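Local coordinates for ganglioside-induced differentiation-associated protein 2 (Homo sapiens, PDB 4UML), which is of incompletely known function but carries an N-terminal macro domain, a fold that in many relatives binds ADP-ribose or related nucleotides, at residues P18-S23 / K218-Y223; V58-K61 / L66-C69. One frame throughout, in Å; residues are numbered along the deposited sequence.

Contact 1: residues P18-S23 / K218-Y223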
ATOM      1  N   PRO A  18     -10.825  -2.547 -12.712  1.00 34.01           N
ATOM      2  CA  PRO A  18     -10.636  -3.951 -13.051  1.00 35.42           C
ATOM      3  C   PRO A  18      -9.553  -4.668 -12.213  1.00 33.99           C
ATOM      4  O   PRO A  18      -8.445  -4.155 -12.010  1.00 36.82           O
ATOM      5  CB  PRO A  18     -10.290  -3.903 -14.542  1.00 36.88           C
ATOM      6  CG  PRO A  18      -9.661  -2.562 -14.733  1.00 37.36           C
ATOM      7  CD  PRO A  18     -10.377  -1.645 -13.785  1.00 35.18           C
ATOM      8  N   SER A  19      -9.941  -5.828 -11.724  1.00 35.14           N
ATOM      9  CA  SER A  19      -9.171  -6.718 -10.878  1.00 39.11           C
ATOM     10  C   SER A  19      -8.113  -7.431 -11.720  1.00 41.72           C
ATOM     11  O   SER A  19      -8.291  -7.581 -12.929  1.00 37.93           O
ATOM     12  CB  SER A  19     -10.142  -7.770 -10.337  1.00 44.84           C
ATOM     13  OG  SER A  19      -9.696  -8.340  -9.129  1.00 57.33           O
ATOM     14  N   TRP A  20      -7.034  -7.902 -11.093  1.00 41.31           N
ATOM     15  CA  TRP A  20      -6.003  -8.693 -11.792  1.00 41.60           C
ATOM     16  C   TRP A  20      -6.603 -10.016 -12.316  1.00 42.62           C
ATOM     17  O   TRP A  20      -6.309 -10.445 -13.440  1.00 44.76           O
ATOM     18  CB  TRP A  20      -4.797  -8.942 -10.866  1.00 40.07           C
ATOM     19  CG  TRP A  20      -3.714  -9.787 -11.465  1.00 36.09           C
ATOM     20  CD1 TRP A  20      -3.422 -11.088 -11.151  1.00 35.90           C
ATOM     21  CD2 TRP A  20      -2.766  -9.385 -12.454  1.00 36.94           C
ATOM     22  NE1 TRP A  20      -2.350 -11.528 -11.905  1.00 36.77           N
ATOM     23  CE2 TRP A  20      -1.928 -10.501 -12.710  1.00 37.63           C
ATOM     24  CE3 TRP A  20      -2.552  -8.199 -13.166  1.00 38.80           C
ATOM     25  CZ2 TRP A  20      -0.903 -10.459 -13.648  1.00 39.37           C
ATOM     26  CZ3 TRP A  20      -1.531  -8.150 -14.085  1.00 41.89           C
ATOM     27  CH2 TRP A  20      -0.706  -9.277 -14.315  1.00 42.43           C
ATOM     28  N   GLY A  21      -7.473 -10.625 -11.512  1.00 47.59           N
ATOM     29  CA  GLY A  21      -8.257 -11.776 -11.947  1.00 52.75           C
ATOM     30  C   GLY A  21      -9.242 -11.549 -13.104  1.00 59.52           C
ATOM     31  O   GLY A  21      -9.896 -12.492 -13.521  1.00 61.64           O
ATOM     32  N   ASP A  22      -9.367 -10.317 -13.613  1.00 64.91           N
ATOM     33  CA  ASP A  22     -10.158 -10.022 -14.816  1.00 67.44           C
ATOM     34  C   ASP A  22      -9.277  -9.898 -16.075  1.00 70.36           C
ATOM     35  O   ASP A  22      -9.652 -10.400 -17.125  1.00 72.47           O
ATOM     36  CB  ASP A  22     -10.985  -8.729 -14.632  1.00 68.99           C
ATOM     37  CG  ASP A  22     -11.940  -8.789 -13.424  1.00 72.13           C
ATOM     38  OD1 ASP A  22     -12.462  -9.892 -13.115  1.00 64.95           O
ATOM     39  OD2 ASP A  22     -12.173  -7.721 -12.789  1.00 71.58           O
ATOM     40  N   SER A  23      -8.116  -9.244 -15.981  1.00 70.81           N
ATOM     41  CA  SER A  23      -7.309  -8.933 -17.177  1.00 69.95           C
ATOM     42  C   SER A  23      -6.823 -10.175 -17.912  1.00 70.95           C
ATOM     43  O   SER A  23      -6.501 -10.105 -19.098  1.00 72.16           O
ATOM     44  CB  SER A  23      -6.107  -8.060 -16.816  1.00 66.19           C
ATOM     45  N   LYS A 218       5.371  -6.247 -14.797  1.00 39.27           N
ATOM     46  CA  LYS A 218       6.390  -7.284 -14.893  1.00 40.46           C
ATOM     47  C   LYS A 218       6.291  -8.365 -13.812  1.00 39.48           C
ATOM     48  O   LYS A 218       6.375  -9.547 -14.102  1.00 39.10           O
ATOM     49  CB  LYS A 218       7.776  -6.641 -14.825  1.00 43.72           C
ATOM     50  CG  LYS A 218       8.875  -7.607 -15.215  1.00 48.29           C
ATOM     51  CD  LYS A 218      10.248  -7.037 -14.946  1.00 50.11           C
ATOM     52  CE  LYS A 218      11.236  -8.176 -14.773  1.00 51.09           C
ATOM     53  NZ  LYS A 218      12.627  -7.668 -14.858  1.00 51.43           N
ATOM     54  N   LEU A 219       6.116  -7.964 -12.555  1.00 38.19           N
ATOM     55  CA  LEU A 219       6.181  -8.914 -11.440  1.00 34.83           C
ATOM     56  C   LEU A 219       4.870  -9.545 -10.980  1.00 33.79           C
ATOM     57  O   LEU A 219       4.879 -10.594 -10.336  1.00 35.10           O
ATOM     58  CB  LEU A 219       6.873  -8.230 -10.242  1.00 36.49           C
ATOM     59  CG  LEU A 219       8.285  -7.656 -10.456  1.00 40.18           C
ATOM     60  CD1 LEU A 219       8.960  -7.286  -9.132  1.00 40.37           C
ATOM     61  CD2 LEU A 219       9.189  -8.594 -11.239  1.00 41.22           C
ATOM     62  N   LEU A 220       3.734  -8.913 -11.257  1.00 33.72           N
ATOM     63  CA  LEU A 220       2.443  -9.467 -10.849  1.00 34.66           C
ATOM     64  C   LEU A 220       2.214 -10.934 -11.237  1.00 35.04           C
ATOM     65  O   LEU A 220       1.793 -11.757 -10.404  1.00 33.39           O
ATOM     66  CB  LEU A 220       1.298  -8.578 -11.382  1.00 38.86           C
ATOM     67  CG  LEU A 220       0.927  -7.422 -10.444  1.00 41.60           C
ATOM     68  CD1 LEU A 220       0.030  -6.421 -11.155  1.00 42.62           C
ATOM     69  CD2 LEU A 220       0.269  -7.939  -9.165  1.00 40.71           C
ATOM     70  N   PRO A 221       2.531 -11.287 -12.489  1.00 36.68           N
ATOM     71  CA  PRO A 221       2.406 -12.689 -12.906  1.00 38.06           C
ATOM     72  C   PRO A 221       3.192 -13.705 -12.070  1.00 36.68           C
ATOM     73  O   PRO A 221       2.766 -14.840 -11.967  1.00 38.51           O
ATOM     74  CB  PRO A 221       2.936 -12.674 -14.351  1.00 38.27           C
ATOM     75  CG  PRO A 221       2.801 -11.273 -14.812  1.00 39.94           C
ATOM     76  CD  PRO A 221       3.032 -10.432 -13.582  1.00 37.25           C
ATOM     77  N   LEU A 222       4.313 -13.301 -11.467  1.00 35.85           N
ATOM     78  CA  LEU A 222       5.137 -14.203 -10.656  1.00 36.80           C
ATOM     79  C   LEU A 222       4.505 -14.524  -9.296  1.00 38.39           C
ATOM     80  O   LEU A 222       4.593 -15.665  -8.798  1.00 39.57           O
ATOM     81  CB  LEU A 222       6.531 -13.579 -10.522  1.00 41.13           C
ATOM     82  CG  LEU A 222       7.622 -14.024  -9.545  1.00 49.72           C
ATOM     83  CD1 LEU A 222       8.061 -15.474  -9.738  1.00 52.84           C
ATOM     84  CD2 LEU A 222       8.825 -13.088  -9.724  1.00 49.28           C
ATOM     85  N   TYR A 223       3.855 -13.529  -8.686  1.00 35.06           N
ATOM     86  CA  TYR A 223       3.196 -13.717  -7.398  1.00 35.21           C
ATOM     87  C   TYR A 223       1.725 -14.060  -7.529  1.00 32.68           C
ATOM     88  O   TYR A 223       1.163 -14.665  -6.632  1.00 33.53           O
ATOM     89  CB  TYR A 223       3.406 -12.472  -6.514  1.00 35.63           C
ATOM     90  CG  TYR A 223       4.870 -12.311  -6.278  1.00 35.07           C
ATOM     91  CD1 TYR A 223       5.517 -13.137  -5.393  1.00 35.89           C
ATOM     92  CD2 TYR A 223       5.627 -11.422  -7.025  1.00 34.42           C
ATOM     93  CE1 TYR A 223       6.867 -13.048  -5.204  1.00 35.11           C
ATOM     94  CE2 TYR A 223       6.985 -11.324  -6.834  1.00 35.09           C
ATOM     95  CZ  TYR A 223       7.592 -12.146  -5.924  1.00 35.91           C
ATOM     96  OH  TYR A 223       8.944 -12.081  -5.731  1.00 33.59           O
TER

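Contact 2: residues V58-K61 / L66-C69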
ATOM      1  N   VAL A  58      -5.794  -5.525  -7.401  1.00 27.35           N
ATOM      2  CA  VAL A  58      -6.007  -4.522  -8.401  1.00 28.45           C
ATOM      3  C   VAL A  58      -4.723  -3.695  -8.607  1.00 29.72           C
ATOM      4  O   VAL A  58      -4.121  -3.192  -7.644  1.00 27.28           O
ATOM      5  CB  VAL A  58      -7.145  -3.565  -7.972  1.00 28.58           C
ATOM      6  CG1 VAL A  58      -7.363  -2.501  -9.017  1.00 26.57           C
ATOM      7  CG2 VAL A  58      -8.430  -4.322  -7.639  1.00 29.29           C
ATOM      8  N   LEU A  59      -4.307  -3.542  -9.863  1.00 31.84           N
ATOM      9  CA  LEU A  59      -3.260  -2.596 -10.213  1.00 31.08           C
ATOM     10  C   LEU A  59      -3.874  -1.369 -10.868  1.00 32.78           C
ATOM     11  O   LEU A  59      -4.584  -1.483 -11.866  1.00 30.09           O
ATOM     12  CB  LEU A  59      -2.263  -3.227 -11.171  1.00 32.11           C
ATOM     13  CG  LEU A  59      -1.125  -2.320 -11.665  1.00 32.60           C
ATOM     14  CD1 LEU A  59      -0.233  -1.874 -10.534  1.00 34.27           C
ATOM     15  CD2 LEU A  59      -0.267  -3.038 -12.701  1.00 36.00           C
ATOM     16  N   TRP A  60      -3.590  -0.188 -10.327  1.00 28.55           N
ATOM     17  CA  TRP A  60      -4.249   1.012 -10.798  1.00 29.99           C
ATOM     18  C   TRP A  60      -3.263   2.120 -10.873  1.00 30.85           C
ATOM     19  O   TRP A  60      -2.636   2.464  -9.855  1.00 29.12           O
ATOM     20  CB  TRP A  60      -5.360   1.415  -9.842  1.00 28.73           C
ATOM     21  CG  TRP A  60      -6.019   2.679 -10.187  1.00 29.83           C
ATOM     22  CD1 TRP A  60      -6.785   2.921 -11.315  1.00 32.33           C
ATOM     23  CD2 TRP A  60      -6.034   3.887  -9.421  1.00 28.52           C
ATOM     24  NE1 TRP A  60      -7.251   4.217 -11.288  1.00 31.10           N
ATOM     25  CE2 TRP A  60      -6.824   4.821 -10.129  1.00 30.67           C
ATOM     26  CE3 TRP A  60      -5.465   4.272  -8.199  1.00 29.45           C
ATOM     27  CZ2 TRP A  60      -7.033   6.118  -9.669  1.00 30.26           C
ATOM     28  CZ3 TRP A  60      -5.682   5.541  -7.730  1.00 29.11           C
ATOM     29  CH2 TRP A  60      -6.474   6.456  -8.455  1.00 30.71           C
ATOM     30  N   LYS A  61      -3.111   2.704 -12.060  1.00 30.60           N
ATOM     31  CA  LYS A  61      -2.271   3.882 -12.178  1.00 32.02           C
ATOM     32  C   LYS A  61      -3.059   5.124 -11.798  1.00 32.52           C
ATOM     33  O   LYS A  61      -3.966   5.524 -12.511  1.00 32.02           O
ATOM     34  CB  LYS A  61      -1.690   4.032 -13.596  1.00 37.48           C
ATOM     35  CG  LYS A  61      -0.757   5.236 -13.699  1.00 43.37           C
ATOM     36  CD  LYS A  61       0.259   5.067 -14.815  1.00 50.55           C
ATOM     37  CE  LYS A  61      -0.385   5.220 -16.185  1.00 55.11           C
ATOM     38  NZ  LYS A  61      -0.889   6.610 -16.363  1.00 59.93           N
ATOM     39  N   LEU A  66      -7.258   9.417  -3.953  1.00 27.18           N
ATOM     40  CA  LEU A  66      -8.591   9.485  -4.553  1.00 27.50           C
ATOM     41  C   LEU A  66      -9.427   8.263  -4.265  1.00 27.97           C
ATOM     42  O   LEU A  66     -10.616   8.260  -4.549  1.00 28.87           O
ATOM     43  CB  LEU A  66      -8.461   9.623  -6.055  1.00 28.65           C
ATOM     44  CG  LEU A  66      -7.755  10.922  -6.499  1.00 30.26           C
ATOM     45  CD1 LEU A  66      -7.550  10.917  -8.001  1.00 32.72           C
ATOM     46  CD2 LEU A  66      -8.576  12.105  -6.065  1.00 29.81           C
ATOM     47  N   LEU A  67      -8.826   7.223  -3.713  1.00 24.76           N
ATOM     48  CA  LEU A  67      -9.519   5.947  -3.634  1.00 25.25           C
ATOM     49  C   LEU A  67     -10.468   5.868  -2.449  1.00 24.68           C
ATOM     50  O   LEU A  67     -10.141   6.309  -1.361  1.00 24.26           O
ATOM     51  CB  LEU A  67      -8.501   4.802  -3.572  1.00 26.10           C
ATOM     52  CG  LEU A  67      -7.664   4.535  -4.820  1.00 27.58           C
ATOM     53  CD1 LEU A  67      -6.548   3.558  -4.466  1.00 27.72           C
ATOM     54  CD2 LEU A  67      -8.531   4.004  -5.954  1.00 27.99           C
ATOM     55  N   ASN A  68     -11.649   5.287  -2.654  1.00 23.52           N
ATOM     56  CA  ASN A  68     -12.586   5.041  -1.556  1.00 24.84           C
ATOM     57  C   ASN A  68     -12.393   3.666  -0.886  1.00 25.69           C
ATOM     58  O   ASN A  68     -13.337   3.089  -0.393  1.00 27.67           O
ATOM     59  CB  ASN A  68     -14.037   5.216  -2.039  1.00 25.88           C
ATOM     60  CG  ASN A  68     -14.457   4.123  -2.996  1.00 29.10           C
ATOM     61  OD1 ASN A  68     -13.604   3.468  -3.607  1.00 26.05           O
ATOM     62  ND2 ASN A  68     -15.769   3.893  -3.118  1.00 28.77           N
ATOM     63  N   CYS A  69     -11.171   3.156  -0.838  1.00 24.41           N
ATOM     64  CA  CYS A  69     -10.867   1.997  -0.022  1.00 26.30           C
ATOM     65  C   CYS A  69     -11.138   2.310   1.448  1.00 26.87           C
ATOM     66  O   CYS A  69     -11.147   3.489   1.850  1.00 27.33           O
ATOM     67  CB  CYS A  69      -9.400   1.599  -0.226  1.00 27.48           C
ATOM     68  SG  CYS A  69      -9.007   1.071  -1.915  1.00 30.83           S
TER

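Contact 1: residues P18-S23 / K218-Y223
Ser19 OG lies within hydrogen-bonding distance of the carbonyl oxygens of Gly55 and Val57, which must share or alternate for its one hydrogen, just before Trp20, the residue that reaches helix 210-223 and packs on Leu220 and Pro221. Trp20 CG lies anti to the backbone N (chi1 178°), which carries the indole out to the helix. Leu220 CB sits over one face of the six-membered ring, 3.7 Å from its centroid and 16° off the normal, a CH-pi contact displaced toward the rim. The leucine then runs along the ring, with CD1 3.7 Å from Trp20 CE3. Beyond it the Pro221 side chain runs at about a right angle to that of Trp20, its CD 3.9 Å from Trp20 CZ2. Trp20 NE1 is hydrogen-bonded to the carbonyl oxygen of Phe224, just past the helix, and Arg226 makes a cation-pi contact with the indole. On the loop side Ser19 N donates to Asp22 OD2 at 3.1 Å, from above the carboxylate plane. Trp20 also pairs through its backbone with Val57, so the loop is tied to the start of the outermost strand, 57-61, of a macro domain, whose mixed sheet is flanked here by the last helix, 210-223.

Contact 2: residues V58-K61 / L66-C69
Trp60, on the outermost strand 57-61, and Leu67, in the loop leading to strand 71-75, lie alongside each other, running in opposite senses, and make most of this wholly apolar contact. The CB bonds of Trp60 and Leu67 are directed toward the opposing segment, although the nearest alpha carbons, those of the same two residues, Trp60 CA and Leu67 CA, are 10.2 Å apart; the side chains span the gap. The tight part is the benzo end of the indole. Leu67 CD2 stands over one face of the six-membered ring, 3.9 Å from the centroid and 21° off the normal, a CH-pi contact offset toward the rim. The branch point shares the load: Leu67 CG is 3.7 Å from Trp60 CZ3, and Leu67 CD1 comes to 4.0 Å from Trp60 CE3, so the isobutyl group lies broadly against this corner of the ring. Leu67 CG, anti to the carbonyl carbon (chi1 -68°), places both methyls against Trp60 CE3 and CZ3. Leu17 touches both residues, and Leu67 also rests on Val12 and on Val205 of strand 203-208, so the leucine is buried.

Packing is looser toward Leu66. Its CB approaches Trp60 CH2 obliquely and no closer than 4.4 Å, and both residues remain partly exposed. Within the sheet, the backbone of Trp60 is hydrogen-bonded to Phe206 and Val208. Across the 132 Å² buried between the segments, adhesion therefore rests on dispersion and the CH-pi contact, which fix how closely the loop lies to the ring but impose little of the directionality that polar bonds would.

The two contacts lie with their centres about 14 Å apart and meet at strand 57-61, which carries one side of contact 2 and is touched by Trp20 and Leu220 of contact 1. Along the chain the order is 18-23, 58-61, 66-69, 218-223, so both segments of contact 2 fall between those of contact 1. They touch directly: Leu220 CD1 is 3.7 Å from Leu59 CD2, and Pro18 O is 3.6 Å from Val58 CG1. Leu59 turns to helix 210-223, whereas Trp60 turns to loop 66-69, so the last helix and the loop cover opposite faces of the edge strand. The N-terminal segment thus joins both layers at this edge of the macro-domain sheet, through Trp20 on one side and Leu17 on the other.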